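Local coordinates for DUF269-containing protein (Cyanothece sp. ATCC 51142, PDB 3NJ2) that is of unknown function but belongs to the DUF269 family and is associated with nitrogen fixation in this cyanobacterium, at residues E78-D82 with D138-F142; W125-L129 with F168-L174; T28-E32 with D58-I62. All blocks are in the same frame, centred on the assembly; numbering follows the deposited sequence.

Contact 1: E78-D82 with D138-F142; sequences EGDID and DAHRF
The imidazole of His-140 lies over the bend at Gly-79 to Ile-81, with Ile-81 CA covering one of its faces and the carbonyl of Gly-79 at its edge. CA of Ile-81 stands 4.1 Å from the ring centroid and 28° off the ring normal, a CH-pi contact made by the backbone carbon rather than by the side chain. At the edge, NE2 of His-140 donates to O of Gly-79 over 2.9 Å. The acceptor is close to the ring plane, so the imidazole N-H points at it fairly straight, with 158° at the hydrogen; seen from the carbonyl, however, the donor sits well above the plane of the C=O group. This bond requires the proton on NE2 and helps to fix the rotation of the buried ring. CG of His-140 lies beside its own backbone N, and that turn brings NE2 across to the loop. Ile-81 runs the other way: its CG1 is anti to the backbone N (chi1 -173°) and the chain continues extended, carrying CD1 to within 3.8 Å of CB of Ala-139. One loop thus reaches over with a polar tip, the other with an apolar one.

Asp-82 follows as the N-cap of helix 83-104, its OD2 accepting from the backbone N of Thr-85. Ile-81 and Ala-139 both pack on Ile-89 of that helix and on Leu-114 of strand 109-114, while Leu-77 touches His-140. The contact therefore joins the loop entering the long helix to the loop leaving strand 129-136, at the place where helix and sheet come together.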
# COMPACT_ATOMS: atom_id res chain seq x y z
N GLU B 78 3.40 19.46 9.17
CA GLU B 78 3.92 18.96 10.44
C GLU B 78 3.22 17.77 11.14
O GLU B 78 3.88 16.87 11.66
CB GLU B 78 4.16 20.15 11.36
CG GLU B 78 5.47 20.84 11.01
CD GLU B 78 5.96 21.72 12.11
OE1 GLU B 78 5.45 21.55 13.25
OE2 GLU B 78 6.83 22.58 11.85
N GLY B 79 1.92 17.67 11.16
CA GLY B 79 1.47 16.35 11.71
C GLY B 79 1.92 15.12 10.93
O GLY B 79 2.52 15.27 9.86
N ASP B 80 1.74 13.92 11.49
CA ASP B 80 1.23 12.80 10.69
C ASP B 80 -0.00 13.34 10.01
O ASP B 80 -0.57 14.35 10.47
CB ASP B 80 0.82 11.59 11.59
CG ASP B 80 1.91 10.51 11.72
OD1 ASP B 80 3.10 10.81 11.45
OD2 ASP B 80 1.56 9.35 12.13
N ILE B 81 -0.42 12.71 8.92
CA ILE B 81 -1.58 13.26 8.24
C ILE B 81 -2.85 13.16 9.10
O ILE B 81 -3.05 12.13 9.73
CB ILE B 81 -1.78 12.53 6.90
CG1 ILE B 81 -2.90 13.21 6.08
CG2 ILE B 81 -2.04 11.00 7.07
CD1 ILE B 81 -3.04 12.67 4.65
N ASP B 82 -3.67 14.23 9.12
CA ASP B 82 -4.99 14.08 9.76
C ASP B 82 -5.76 12.80 9.25
O ASP B 82 -5.86 12.59 8.01
CB ASP B 82 -5.85 15.28 9.54
CG ASP B 82 -7.18 15.07 10.13
OD1 ASP B 82 -7.27 15.00 11.39
OD2 ASP B 82 -8.11 14.90 9.32
N ASP B 138 3.06 15.46 -0.18
CA ASP B 138 2.39 16.62 0.50
C ASP B 138 0.93 16.25 0.74
O ASP B 138 0.06 17.10 0.51
CB ASP B 138 2.45 17.89 -0.40
CG ASP B 138 3.92 18.24 -0.76
OD1 ASP B 138 4.84 17.73 -0.06
OD2 ASP B 138 4.09 18.94 -1.74
N ALA B 139 0.69 14.99 1.20
CA ALA B 139 -0.68 14.46 1.24
C ALA B 139 -1.59 15.29 2.16
O ALA B 139 -2.81 15.38 1.94
CB ALA B 139 -0.66 13.08 1.67
N HIS B 140 -1.01 15.97 3.15
CA HIS B 140 -1.84 16.82 4.06
C HIS B 140 -2.62 17.86 3.23
O HIS B 140 -3.70 18.30 3.68
CB HIS B 140 -0.94 17.61 5.05
CG HIS B 140 0.03 16.76 5.81
ND1 HIS B 140 0.94 15.89 5.23
CD2 HIS B 140 0.17 16.60 7.15
CE1 HIS B 140 1.64 15.28 6.19
NE2 HIS B 140 1.16 15.68 7.36
N ARG B 141 -2.06 18.34 2.11
CA ARG B 141 -2.63 19.39 1.21
C ARG B 141 -3.57 18.84 0.11
O ARG B 141 -3.82 19.55 -0.86
CB ARG B 141 -1.48 20.10 0.56
CG ARG B 141 -0.59 20.81 1.61
CD ARG B 141 0.51 21.66 0.93
NE ARG B 141 1.34 22.19 2.02
CZ ARG B 141 2.54 22.75 1.82
NH1 ARG B 141 3.04 22.81 0.59
NH2 ARG B 141 3.18 23.28 2.86
N PHE B 142 -3.95 17.54 0.26
CA PHE B 142 -4.78 16.86 -0.78
C PHE B 142 -5.99 17.71 -1.05
O PHE B 142 -6.71 18.11 -0.13
CB PHE B 142 -5.20 15.48 -0.30
CG PHE B 142 -5.93 14.71 -1.30
CD1 PHE B 142 -5.26 14.15 -2.41
CD2 PHE B 142 -7.31 14.59 -1.18
CE1 PHE B 142 -5.97 13.41 -3.35
CE2 PHE B 142 -8.01 13.83 -2.07
CZ PHE B 142 -7.38 13.31 -3.18

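Contact 2: W125-L129 with F168-L174; sequences WGGKL and FPEVARL
A type II' turn from Gly-126 to Leu-129 sets its tip against the last helical turn of the chain, and Lys-128 N donates to Val-171 O over 3.0 Å with 168° at the hydrogen. That carbonyl also accepts from Leu-174 N, the two donors arriving from opposite faces of its plane. Gly-127, with its positive phi of 61°, comes in without a side chain, close enough for its CA to make C-H...O contacts of 3.3 Å with both Ala-172 O and Leu-174 O.

The extended chain of Lys-128 crosses Leu-174 at about a right angle, CG resting 3.6 Å from CB of the leucine. Leu-129 faces the helix: its CB meets Val-171 CG1 at 3.9 Å, and CD1 reaches CB of Phe-168, again at 3.9 Å, the two side chains crossing nearly perpendicularly. CG anti to the backbone N (chi1 -179°) carries CD1 of Leu-129 to Phe-168. Val-171 CG1 also presses on the peptide of Lys-128, 3.3 Å from its O.

The second subunit adjoins the same region. Its Trp-121 meets Trp-125 edge-to-face, and its Val-171 packs on both Val-171 and Phe-168, so the hairpin and the C-terminal turn lie at the dimer interface.

Chemically, backbone polar groups make the specific joint and aliphatic carbon fills in around it. The doubly gripped carbonyl of Val-171 ties the hairpin and the chain terminus to one atom, while the Lys-128 ammonium, near the terminal carboxylate without touching it, would probably ease that negative charge.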
# COMPACT_ATOMS: atom_id res chain seq x y z
N TRP B 125 -5.53 -2.35 -7.28
CA TRP B 125 -5.20 -3.54 -8.07
C TRP B 125 -6.36 -4.49 -8.15
O TRP B 125 -7.17 -4.51 -7.24
CB TRP B 125 -3.97 -4.29 -7.60
CG TRP B 125 -4.08 -5.04 -6.37
CD1 TRP B 125 -4.18 -6.42 -6.23
CD2 TRP B 125 -4.20 -4.48 -5.03
NE1 TRP B 125 -4.33 -6.75 -4.88
CE2 TRP B 125 -4.29 -5.60 -4.13
CE3 TRP B 125 -4.14 -3.18 -4.47
CZ2 TRP B 125 -4.37 -5.45 -2.73
CZ3 TRP B 125 -4.27 -3.04 -3.07
CH2 TRP B 125 -4.39 -4.18 -2.22
N GLY B 126 -6.34 -5.26 -9.24
CA GLY B 126 -7.39 -6.30 -9.45
C GLY B 126 -6.64 -7.48 -10.04
O GLY B 126 -5.84 -7.29 -10.91
N GLY B 127 -6.90 -8.70 -9.53
CA GLY B 127 -6.07 -9.85 -9.99
C GLY B 127 -4.63 -9.51 -9.61
O GLY B 127 -4.40 -9.23 -8.47
N LYS B 128 -3.70 -9.59 -10.56
CA LYS B 128 -2.32 -9.13 -10.26
C LYS B 128 -1.99 -7.96 -11.14
O LYS B 128 -0.85 -7.67 -11.45
CB LYS B 128 -1.31 -10.30 -10.41
CG LYS B 128 -1.58 -11.45 -9.43
CD LYS B 128 -0.54 -12.54 -9.40
CE LYS B 128 -0.96 -13.53 -8.34
NZ LYS B 128 0.01 -14.65 -8.28
N LEU B 129 -3.00 -7.20 -11.53
CA LEU B 129 -2.81 -6.05 -12.40
C LEU B 129 -2.90 -4.76 -11.55
O LEU B 129 -3.95 -4.54 -10.88
CB LEU B 129 -3.92 -6.01 -13.43
CG LEU B 129 -3.77 -4.84 -14.39
CD1 LEU B 129 -2.49 -4.76 -15.37
CD2 LEU B 129 -5.09 -4.91 -15.13
N PHE B 168 -4.92 -5.96 -20.58
CA PHE B 168 -4.16 -7.00 -19.84
C PHE B 168 -5.08 -7.96 -19.13
O PHE B 168 -4.98 -8.19 -17.94
CB PHE B 168 -3.14 -6.31 -18.87
CG PHE B 168 -2.10 -5.50 -19.54
CD1 PHE B 168 -1.22 -6.08 -20.47
CD2 PHE B 168 -1.93 -4.16 -19.22
CE1 PHE B 168 -0.22 -5.30 -21.11
CE2 PHE B 168 -0.92 -3.41 -19.83
CZ PHE B 168 -0.06 -4.00 -20.79
N PRO B 169 -6.07 -8.57 -19.86
CA PRO B 169 -6.92 -9.53 -19.15
C PRO B 169 -6.18 -10.71 -18.59
O PRO B 169 -6.63 -11.28 -17.57
CB PRO B 169 -7.87 -10.06 -20.26
CG PRO B 169 -7.12 -9.84 -21.54
CD PRO B 169 -6.33 -8.54 -21.30
N GLU B 170 -5.00 -11.04 -19.18
CA GLU B 170 -4.24 -12.17 -18.74
C GLU B 170 -3.65 -12.00 -17.34
O GLU B 170 -3.37 -12.97 -16.65
CB GLU B 170 -3.16 -12.56 -19.75
CG GLU B 170 -1.91 -11.59 -19.79
CD GLU B 170 -2.15 -10.35 -20.60
OE1 GLU B 170 -3.31 -10.10 -21.06
OE2 GLU B 170 -1.15 -9.58 -20.86
N VAL B 171 -3.55 -10.72 -16.97
CA VAL B 171 -3.04 -10.33 -15.67
C VAL B 171 -4.21 -10.07 -14.67
O VAL B 171 -4.15 -10.42 -13.46
CB VAL B 171 -2.15 -9.10 -15.82
CG1 VAL B 171 -1.45 -8.83 -14.53
CG2 VAL B 171 -1.13 -9.23 -17.05
N ALA B 172 -5.26 -9.47 -15.21
CA ALA B 172 -6.47 -9.18 -14.42
C ALA B 172 -7.10 -10.46 -13.86
O ALA B 172 -7.70 -10.44 -12.77
CB ALA B 172 -7.50 -8.49 -15.30
N ARG B 173 -6.92 -11.61 -14.55
CA ARG B 173 -7.55 -12.88 -14.11
C ARG B 173 -6.74 -13.69 -13.10
O ARG B 173 -7.20 -14.76 -12.65
CB ARG B 173 -7.93 -13.75 -15.35
CG ARG B 173 -6.79 -14.21 -16.20
CD ARG B 173 -7.35 -14.79 -17.52
NE ARG B 173 -6.28 -15.44 -18.25
CZ ARG B 173 -5.88 -15.20 -19.50
NH1 ARG B 173 -6.50 -14.26 -20.30
NH2 ARG B 173 -4.85 -15.93 -19.95
N LEU B 174 -5.58 -13.18 -12.66
CA LEU B 174 -4.69 -13.92 -11.78
C LEU B 174 -5.10 -13.83 -10.29
O LEU B 174 -6.02 -13.11 -9.83
CB LEU B 174 -3.28 -13.36 -11.95
CG LEU B 174 -2.74 -13.55 -13.37
CD1 LEU B 174 -1.40 -12.90 -13.46
CD2 LEU B 174 -2.76 -15.04 -13.71
OXT LEU B 174 -4.49 -14.52 -9.49

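Contact 3: T28-E32 with D58-I62; sequences TLLVE and DELVI
Glu-32 and Glu-59 reach across between the helices and meet at about a right angle, their carboxylate planes 43° apart and OE2 of Glu-32 only 2.9 Å from OE2 of Glu-59. Asp-58 joins them, its OD2 lying 3.3 Å from OE1 of Glu-32, with those two carboxylates turned just 18° from one another. With three acids together, so close an approach would probably raise a pKa, or be eased by a shared proton. Asp-58 has help from outside, a salt bridge to Arg-45 and a hydrogen bond from Gln-38, and a water donates to Glu-32 OE2 while accepting from Asp-58 N. Both glutamates bend at chi2, which curls their ends into the gap.

Here helix 24-33 packs across the short helix 58-62 at 82°, the segment axes 9.9 Å apart, in the helical part of the fold that also includes helix 35-46. Next to the acids the packing is apolar: Val-31 and Ile-62 point at each other tip to tip, CG1 to CD1 at 3.7 Å, and Val-31 CG1 also touches Asp-58 CB. Thr-28 lies crosswise to Glu-59, turning its methyl CG2 to OE2 at 3.1 Å, while its hydroxyl bonds to Ser-24 O.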
# COMPACT_ATOMS: atom_id res chain seq x y z
N THR B 28 -24.12 22.12 -8.81
CA THR B 28 -25.06 21.09 -8.34
C THR B 28 -25.30 20.08 -9.46
O THR B 28 -25.36 18.87 -9.20
CB THR B 28 -26.39 21.73 -7.82
OG1 THR B 28 -26.08 22.68 -6.79
CG2 THR B 28 -27.37 20.67 -7.27
N LEU B 29 -25.45 20.55 -10.69
CA LEU B 29 -25.66 19.63 -11.79
C LEU B 29 -24.45 18.74 -11.98
O LEU B 29 -24.63 17.55 -12.13
CB LEU B 29 -26.01 20.34 -13.10
CG LEU B 29 -27.53 20.49 -13.33
CD1 LEU B 29 -27.79 21.82 -13.96
CD2 LEU B 29 -28.19 19.35 -14.13
N LEU B 30 -23.24 19.29 -11.89
CA LEU B 30 -22.02 18.47 -12.07
C LEU B 30 -21.97 17.40 -11.00
O LEU B 30 -21.66 16.23 -11.27
CB LEU B 30 -20.76 19.42 -12.08
CG LEU B 30 -19.47 18.66 -12.30
CD1 LEU B 30 -19.43 17.92 -13.65
CD2 LEU B 30 -18.37 19.71 -12.20
N VAL B 31 -22.27 17.77 -9.75
CA VAL B 31 -22.11 16.80 -8.67
C VAL B 31 -23.12 15.68 -8.83
O VAL B 31 -22.82 14.56 -8.59
CB VAL B 31 -22.25 17.48 -7.27
CG1 VAL B 31 -22.39 16.44 -6.17
CG2 VAL B 31 -21.00 18.37 -7.05
N GLU B 32 -24.33 16.04 -9.26
CA GLU B 32 -25.40 15.02 -9.30
C GLU B 32 -25.35 14.17 -10.61
O GLU B 32 -25.88 13.04 -10.60
CB GLU B 32 -26.79 15.72 -9.23
CG GLU B 32 -27.03 16.51 -7.96
CD GLU B 32 -27.15 15.65 -6.73
OE1 GLU B 32 -27.51 14.46 -6.85
OE2 GLU B 32 -26.85 16.19 -5.62
N ASP B 58 -25.32 16.07 -1.31
CA ASP B 58 -24.07 15.60 -1.94
C ASP B 58 -23.03 16.69 -2.07
O ASP B 58 -21.88 16.39 -1.91
CB ASP B 58 -24.36 14.97 -3.32
CG ASP B 58 -25.25 13.72 -3.24
OD1 ASP B 58 -25.54 13.06 -2.19
OD2 ASP B 58 -25.61 13.31 -4.40
N GLU B 59 -23.43 17.90 -2.42
CA GLU B 59 -22.50 19.00 -2.68
C GLU B 59 -21.74 19.28 -1.40
O GLU B 59 -20.49 19.55 -1.38
CB GLU B 59 -23.34 20.24 -3.10
CG GLU B 59 -23.87 20.06 -4.51
CD GLU B 59 -25.14 19.15 -4.70
OE1 GLU B 59 -25.90 18.85 -3.77
OE2 GLU B 59 -25.41 18.74 -5.86
N LEU B 60 -22.44 19.30 -0.28
CA LEU B 60 -21.78 19.60 0.98
C LEU B 60 -20.80 18.49 1.37
O LEU B 60 -19.67 18.75 1.94
CB LEU B 60 -22.81 19.77 2.09
CG LEU B 60 -22.30 20.45 3.33
CD1 LEU B 60 -21.45 21.75 3.10
CD2 LEU B 60 -23.51 20.72 4.33
N VAL B 61 -21.19 17.26 1.10
CA VAL B 61 -20.39 16.09 1.43
C VAL B 61 -19.03 16.08 0.73
O VAL B 61 -18.00 15.74 1.41
CB VAL B 61 -21.24 14.79 1.28
CG1 VAL B 61 -20.32 13.54 1.34
CG2 VAL B 61 -22.31 14.77 2.41
N ILE B 62 -19.01 16.59 -0.50
CA ILE B 62 -17.80 16.52 -1.33
C ILE B 62 -17.01 17.85 -1.18
O ILE B 62 -15.91 17.93 -1.69
CB ILE B 62 -18.08 16.50 -2.82
CG1 ILE B 62 -19.16 15.56 -3.27
CG2 ILE B 62 -16.81 16.06 -3.58
CD1 ILE B 62 -19.05 15.44 -4.85
O HOH W 1 -27.91 15.82 -2.60

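In the fold
From the N terminus, contact 3 comes first: helix 24-33 is met again by helix 58-62, closing a loop that holds helix 35-46. That loop is complete before the other two begin. Contact 1 opens at 78-82, ahead of helix 83-104, and closes at 138-142 after the three-stranded antiparallel sheet. Contact 2 starts within that loop, at the turn 125-129 between the last two strands, and ends beyond it at the C terminus, so contacts 1 and 2 cross. Their centres lie about 32 Å apart: contact 1 joins the loops beside helix 83-104, contact 2 the hairpin and the chain end. Contacts 2 and 3 occupy opposite sides of the chain's centre.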